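Local coordinates for protein glycoside hydrolase family 31 (Kribbella flavida DSM 17836, PDB 5X3I) that hydrolyses alpha-1,3-glucosidic linkages of the cyclic tetrasaccharide cyclobis-(1-6)-alpha-nigerosyl, releasing isomaltose inside the cell, at residues S570-D575 with P604-T609; P574-Y579 with E615-D620. The protein carries 1 engineered substitution. All blocks are in the same frame, centred on the assembly; numbering follows the deposited sequence.

Interaction 1: S570-D575 with P604-T609; sequences SGPVPD and PLRDRT. With SO4 (sulfate ion), chain H; SO4 (sulfate ion), chain G.
Two loops that follow the last two strands of the TIM barrel, 562-565 and 591-593, meet here through Arg608 and Gly571. The guanidinium of Arg608 grips the carbonyl of Gly571 end-on with two nitrogens. Arg608 NH2 lies 3.0 Å from Gly571 O and Arg608 NH1 3.1 Å from the same oxygen. That oxygen sits in the guanidinium plane, and both donors come from one face of the carbonyl plane. Arg608 NH1 is held again at 2.8 Å by Arg606 O, which links the two arginines within 604-609. Outside the two segments, Arg608 NE bonds to Gly568 O and NH2 to Ser539 OG, so the buried group is fixed in its rotation. Pro574 lies over one of its faces, Pro574 CD 3.5 Å from Arg608 NE. A leucine in place of Arg608 would probably leave the carbonyls of Gly571 and Arg606 without this shared donor and weaken the join between the loops. The side chain of Ser570 lies about 6 Å from that of Asp536, the inferred proton donor, and its OG bonds to Glu597 and Lys212. Val573 reaches in with CG2, 3.8 Å from Asp607 O, and also packs on helix 610-617. Nearer the surface, the chain of Arg606 runs extended from CG to NE beside Pro572, and its guanidinium is covered on one face by Gly571 C and Pro572 N. At its edge, NH1 bonds to the chain G sulfate, probably from the crystallisation liquor; the chain H sulfate is doubtfully placed. One water accepts from Gly571 N at 2.9 Å and Arg606 NH1 at 3.0 Å.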
loop_
_atom_site.group_PDB
_atom_site.type_symbol
_atom_site.label_atom_id
_atom_site.label_comp_id
_atom_site.label_asym_id
_atom_site.label_seq_id
_atom_site.Cartn_x
_atom_site.Cartn_y
_atom_site.Cartn_z
ATOM N N SER A 570 -3.741 -3.475 -15.258
ATOM C CA SER A 570 -3.338 -4.850 -15.541
ATOM C C SER A 570 -4.306 -5.527 -16.492
ATOM O O SER A 570 -5.498 -5.299 -16.420
ATOM C CB SER A 570 -3.225 -5.671 -14.252
ATOM O OG SER A 570 -2.711 -6.968 -14.516
ATOM N N GLY A 571 -3.776 -6.361 -17.375
ATOM C CA GLY A 571 -4.589 -7.092 -18.327
ATOM C C GLY A 571 -4.909 -6.300 -19.581
ATOM O O GLY A 571 -4.323 -5.249 -19.816
ATOM N N PRO A 572 -5.845 -6.807 -20.398
ATOM C CA PRO A 572 -6.240 -6.119 -21.628
ATOM C C PRO A 572 -6.694 -4.687 -21.361
ATOM O O PRO A 572 -7.188 -4.390 -20.279
ATOM C CB PRO A 572 -7.398 -6.970 -22.151
ATOM C CG PRO A 572 -7.150 -8.329 -21.587
ATOM C CD PRO A 572 -6.547 -8.092 -20.230
ATOM N N VAL A 573 -6.501 -3.820 -22.347
ATOM C CA VAL A 573 -6.924 -2.435 -22.272
ATOM C C VAL A 573 -8.408 -2.351 -21.910
ATOM O O VAL A 573 -9.211 -3.083 -22.463
ATOM C CB VAL A 573 -6.661 -1.721 -23.615
ATOM C CG1 VAL A 573 -7.254 -0.332 -23.617
ATOM C CG2 VAL A 573 -5.165 -1.680 -23.913
ATOM N N PRO A 574 -8.766 -1.481 -20.954
ATOM C CA PRO A 574 -10.171 -1.317 -20.568
ATOM C C PRO A 574 -11.065 -0.901 -21.725
ATOM O O PRO A 574 -10.611 -0.194 -22.622
ATOM C CB PRO A 574 -10.116 -0.202 -19.518
ATOM C CG PRO A 574 -8.831 0.501 -19.773
ATOM C CD PRO A 574 -7.893 -0.589 -20.179
ATOM N N ASP A 575 -12.323 -1.317 -21.691
ATOM C CA ASP A 575 -13.298 -0.841 -22.662
ATOM C C ASP A 575 -13.579 0.648 -22.440
ATOM O O ASP A 575 -13.266 1.201 -21.385
ATOM C CB ASP A 575 -14.592 -1.661 -22.591
ATOM C CG ASP A 575 -15.224 -1.635 -21.222
ATOM O OD1 ASP A 575 -16.036 -0.732 -20.958
ATOM O OD2 ASP A 575 -14.903 -2.520 -20.403
ATOM N N PRO A 604 -0.295 -5.972 -29.644
ATOM C CA PRO A 604 -0.490 -4.531 -29.481
ATOM C C PRO A 604 -0.123 -4.040 -28.081
ATOM O O PRO A 604 0.033 -4.842 -27.164
ATOM C CB PRO A 604 -1.985 -4.360 -29.741
ATOM C CG PRO A 604 -2.571 -5.624 -29.237
ATOM C CD PRO A 604 -1.569 -6.704 -29.554
ATOM N N LEU A 605 0.035 -2.730 -27.941
ATOM C CA LEU A 605 0.344 -2.119 -26.658
ATOM C C LEU A 605 -0.797 -2.284 -25.662
ATOM O O LEU A 605 -1.950 -2.407 -26.038
ATOM C CB LEU A 605 0.662 -0.636 -26.846
ATOM C CG LEU A 605 1.808 -0.332 -27.815
ATOM C CD1 LEU A 605 1.961 1.161 -28.014
ATOM C CD2 LEU A 605 3.104 -0.940 -27.313
ATOM N N ARG A 606 -0.439 -2.367 -24.390
ATOM C CA ARG A 606 -1.374 -2.282 -23.271
ATOM C C ARG A 606 -1.470 -0.893 -22.593
ATOM O O ARG A 606 -1.978 -0.781 -21.475
ATOM C CB ARG A 606 -1.091 -3.395 -22.278
ATOM C CG ARG A 606 -1.649 -4.706 -22.835
ATOM C CD ARG A 606 -1.726 -5.836 -21.830
ATOM N NE ARG A 606 -2.358 -7.010 -22.424
ATOM C CZ ARG A 606 -2.638 -8.130 -21.760
ATOM N NH1 ARG A 606 -2.343 -8.241 -20.474
ATOM N NH2 ARG A 606 -3.213 -9.139 -22.387
ATOM N N ASP A 607 -0.892 0.133 -23.218
ATOM C CA ASP A 607 -0.976 1.500 -22.689
ATOM C C ASP A 607 -2.406 1.897 -22.302
ATOM O O ASP A 607 -3.381 1.505 -22.938
ATOM C CB ASP A 607 -0.467 2.533 -23.714
ATOM C CG ASP A 607 1.049 2.554 -23.851
ATOM O OD1 ASP A 607 1.708 1.539 -23.570
ATOM O OD2 ASP A 607 1.582 3.606 -24.264
ATOM N N ARG A 608 -2.506 2.618 -21.199
ATOM C CA ARG A 608 -3.747 3.220 -20.731
ATOM C C ARG A 608 -3.925 4.679 -21.192
ATOM O O ARG A 608 -4.715 5.415 -20.604
ATOM C CB ARG A 608 -3.862 3.114 -19.216
ATOM C CG ARG A 608 -4.680 1.892 -18.752
ATOM C CD ARG A 608 -4.098 0.555 -19.240
ATOM N NE ARG A 608 -4.767 -0.577 -18.597
ATOM C CZ ARG A 608 -4.646 -1.851 -18.962
ATOM N NH1 ARG A 608 -3.878 -2.192 -19.986
ATOM N NH2 ARG A 608 -5.310 -2.793 -18.302
ATOM N N THR A 609 -3.078 5.146 -22.108
ATOM C CA THR A 609 -3.277 6.482 -22.683
ATOM C C THR A 609 -4.670 6.626 -23.319
ATOM O O THR A 609 -5.228 5.669 -23.829
ATOM C CB THR A 609 -2.205 6.817 -23.743
ATOM O OG1 THR A 609 -2.326 5.929 -24.863
ATOM C CG2 THR A 609 -0.811 6.725 -23.141
HETATM S S SO4 H . -4.415 -8.019 -25.466
HETATM O O1 SO4 H . -5.639 -7.236 -25.585
HETATM O O2 SO4 H . -3.245 -7.140 -25.445
HETATM O O3 SO4 H . -4.488 -8.778 -24.225
HETATM O O4 SO4 H . -4.304 -8.939 -26.593
HETATM S S SO4 G . -3.850 -11.677 -19.849
HETATM O O1 SO4 G . -4.513 -11.477 -21.130
HETATM O O2 SO4 G . -2.815 -10.674 -19.642
HETATM O O3 SO4 G . -4.839 -11.577 -18.781
HETATM O O4 SO4 G . -3.227 -12.995 -19.829
HETATM O O HOH W 1 -1.069 -6.705 -18.245
#

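Interaction 2: P574-Y579 with E615-D620; sequences PDAELY and ETTGDD
Ala576 points its methyl at Thr617 and Asp619, and this is the tight part of the contact. Ala576 CB lies 3.4 Å from Asp619 OD2 and 3.7 Å from Asp619 CB, so the methyl rests against one side of the aspartate. The other neighbour is Thr617, whose CG2 comes within 3.6 Å of Ala576 N and 3.8 Å of Pro574 O. The CG2 methyl stands anti to the threonine carbonyl carbon, and this turns it to the loop just before helix 576-586. No hydrogen bond crosses between the segments. The join is van der Waals packing, and it is small. Ala576 is buried, and Val622 of helix 622-650 also touches it.

The contact sets the start of one helix of the TIM-barrel domain beside the end of another. Asp575 is the N-cap of helix 576-586: its OD1 accepts from Leu578 N at 3.1 Å, above the carboxylate plane. At the other helix, 610-617, Gly618 leaves helical geometry with positive phi. Thr617 OG1 accepts from Asp619 N at 3.1 Å, an ST turn. The same hydroxyl bonds back to Val613 O. With chi1 63°, OG1 sits between the backbone N and the carbonyl carbon, where it can reach both. Asp619 is held on its own side by a salt bridge from OD2 to Arg621.

The loose side belongs to Asp575. It is exposed, and its CB points away from 615-620. Asp575 CA still touches the threonine methyl, 4.0 Å from Thr617 CG2.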
loop_
_atom_site.group_PDB
_atom_site.type_symbol
_atom_site.label_atom_id
_atom_site.label_comp_id
_atom_site.label_asym_id
_atom_site.label_seq_id
_atom_site.Cartn_x
_atom_site.Cartn_y
_atom_site.Cartn_z
ATOM N N PRO A 574 -8.766 -1.481 -20.954
ATOM C CA PRO A 574 -10.171 -1.317 -20.568
ATOM C C PRO A 574 -11.065 -0.901 -21.725
ATOM O O PRO A 574 -10.611 -0.194 -22.622
ATOM C CB PRO A 574 -10.116 -0.202 -19.518
ATOM C CG PRO A 574 -8.831 0.501 -19.773
ATOM C CD PRO A 574 -7.893 -0.589 -20.179
ATOM N N ASP A 575 -12.323 -1.317 -21.691
ATOM C CA ASP A 575 -13.298 -0.841 -22.662
ATOM C C ASP A 575 -13.579 0.648 -22.440
ATOM O O ASP A 575 -13.266 1.201 -21.385
ATOM C CB ASP A 575 -14.592 -1.661 -22.591
ATOM C CG ASP A 575 -15.224 -1.635 -21.222
ATOM O OD1 ASP A 575 -16.036 -0.732 -20.958
ATOM O OD2 ASP A 575 -14.903 -2.520 -20.403
ATOM N N ALA A 576 -14.132 1.300 -23.457
ATOM C CA ALA A 576 -14.330 2.749 -23.431
ATOM C C ALA A 576 -15.208 3.218 -22.275
ATOM O O ALA A 576 -14.960 4.270 -21.691
ATOM C CB ALA A 576 -14.916 3.222 -24.758
ATOM N N GLU A 577 -16.232 2.442 -21.940
ATOM C CA GLU A 577 -17.172 2.867 -20.912
ATOM C C GLU A 577 -16.537 2.885 -19.522
ATOM O O GLU A 577 -16.669 3.861 -18.797
ATOM C CB GLU A 577 -18.419 1.973 -20.908
ATOM C CG GLU A 577 -19.427 2.336 -19.832
ATOM C CD GLU A 577 -20.657 1.438 -19.850
ATOM O OE1 GLU A 577 -20.580 0.338 -20.422
ATOM O OE2 GLU A 577 -21.695 1.831 -19.285
ATOM N N LEU A 578 -15.860 1.806 -19.151
ATOM C CA LEU A 578 -15.151 1.763 -17.874
ATOM C C LEU A 578 -14.096 2.868 -17.800
ATOM O O LEU A 578 -14.001 3.572 -16.808
ATOM C CB LEU A 578 -14.491 0.398 -17.663
ATOM C CG LEU A 578 -13.535 0.283 -16.475
ATOM C CD1 LEU A 578 -14.242 0.603 -15.179
ATOM C CD2 LEU A 578 -12.869 -1.094 -16.412
ATOM N N TYR A 579 -13.318 3.017 -18.865
ATOM C CA TYR A 579 -12.245 4.012 -18.896
ATOM C C TYR A 579 -12.791 5.418 -18.630
ATOM O O TYR A 579 -12.289 6.128 -17.768
ATOM C CB TYR A 579 -11.521 3.959 -20.238
ATOM C CG TYR A 579 -10.279 4.825 -20.352
ATOM C CD1 TYR A 579 -9.118 4.511 -19.655
ATOM C CD2 TYR A 579 -10.262 5.932 -21.184
ATOM C CE1 TYR A 579 -7.976 5.291 -19.780
ATOM C CE2 TYR A 579 -9.127 6.716 -21.321
ATOM C CZ TYR A 579 -7.986 6.393 -20.615
ATOM O OH TYR A 579 -6.858 7.173 -20.753
ATOM N N GLU A 615 -8.005 3.853 -29.745
ATOM C CA GLU A 615 -7.597 2.991 -30.839
ATOM C C GLU A 615 -8.017 1.546 -30.616
ATOM O O GLU A 615 -8.465 0.880 -31.541
ATOM C CB GLU A 615 -6.085 3.053 -31.046
ATOM C CG GLU A 615 -5.601 2.148 -32.164
ATOM C CD GLU A 615 -4.132 2.334 -32.493
ATOM O OE1 GLU A 615 -3.519 3.303 -31.992
ATOM O OE2 GLU A 615 -3.586 1.508 -33.256
ATOM N N THR A 616 -7.864 1.063 -29.388
ATOM C CA THR A 616 -8.155 -0.327 -29.090
ATOM C C THR A 616 -9.647 -0.573 -29.199
ATOM O O THR A 616 -10.078 -1.553 -29.794
ATOM C CB THR A 616 -7.667 -0.738 -27.686
ATOM O OG1 THR A 616 -6.260 -0.500 -27.585
ATOM C CG2 THR A 616 -7.904 -2.212 -27.462
ATOM N N THR A 617 -10.424 0.332 -28.621
ATOM C CA THR A 617 -11.872 0.202 -28.584
ATOM C C THR A 617 -12.556 0.617 -29.881
ATOM O O THR A 617 -13.675 0.194 -30.157
ATOM C CB THR A 617 -12.466 1.031 -27.446
ATOM O OG1 THR A 617 -12.193 2.418 -27.676
ATOM C CG2 THR A 617 -11.875 0.599 -26.111
ATOM N N GLY A 618 -11.883 1.445 -30.671
ATOM C CA GLY A 618 -12.503 2.048 -31.835
ATOM C C GLY A 618 -13.559 3.073 -31.464
ATOM O O GLY A 618 -14.416 3.395 -32.275
ATOM N N ASP A 619 -13.499 3.593 -30.240
ATOM C CA ASP A 619 -14.498 4.543 -29.753
ATOM C C ASP A 619 -14.001 5.976 -29.884
ATOM O O ASP A 619 -13.027 6.364 -29.242
ATOM C CB ASP A 619 -14.855 4.238 -28.296
ATOM C CG ASP A 619 -16.171 4.863 -27.865
ATOM O OD1 ASP A 619 -16.401 6.058 -28.139
ATOM O OD2 ASP A 619 -16.985 4.154 -27.241
ATOM N N ASP A 620 -14.686 6.767 -30.705
ATOM C CA ASP A 620 -14.221 8.108 -31.029
ATOM C C ASP A 620 -14.695 9.136 -30.014
ATOM O O ASP A 620 -14.483 10.318 -30.195
ATOM C CB ASP A 620 -14.647 8.513 -32.450
ATOM C CG ASP A 620 -16.145 8.454 -32.663
ATOM O OD1 ASP A 620 -16.909 8.946 -31.809
ATOM O OD2 ASP A 620 -16.563 7.913 -33.708
#

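Both contacts start from the loop that leads into helix 576-586, and they share Pro574 and Asp575. Interaction 1 joins this loop to the one before helix 610-617; interaction 2 joins the start of the first helix to the end of the second. Both are partly buried. In interaction 1, polar and near the active site at its inner end, Arg608 is buried and Arg606 lies toward the surface, where it meets sulfate. In interaction 2, smaller and away from the annotated sites, Ala576 is buried and Asp575 exposed; methyls pack partly against polar atoms, with no hydrogen bond across. The two touch: Tyr579 OH probably bonds to Arg608 O at 2.8 Å, and Val573 CG2 packs against Thr616 OG1.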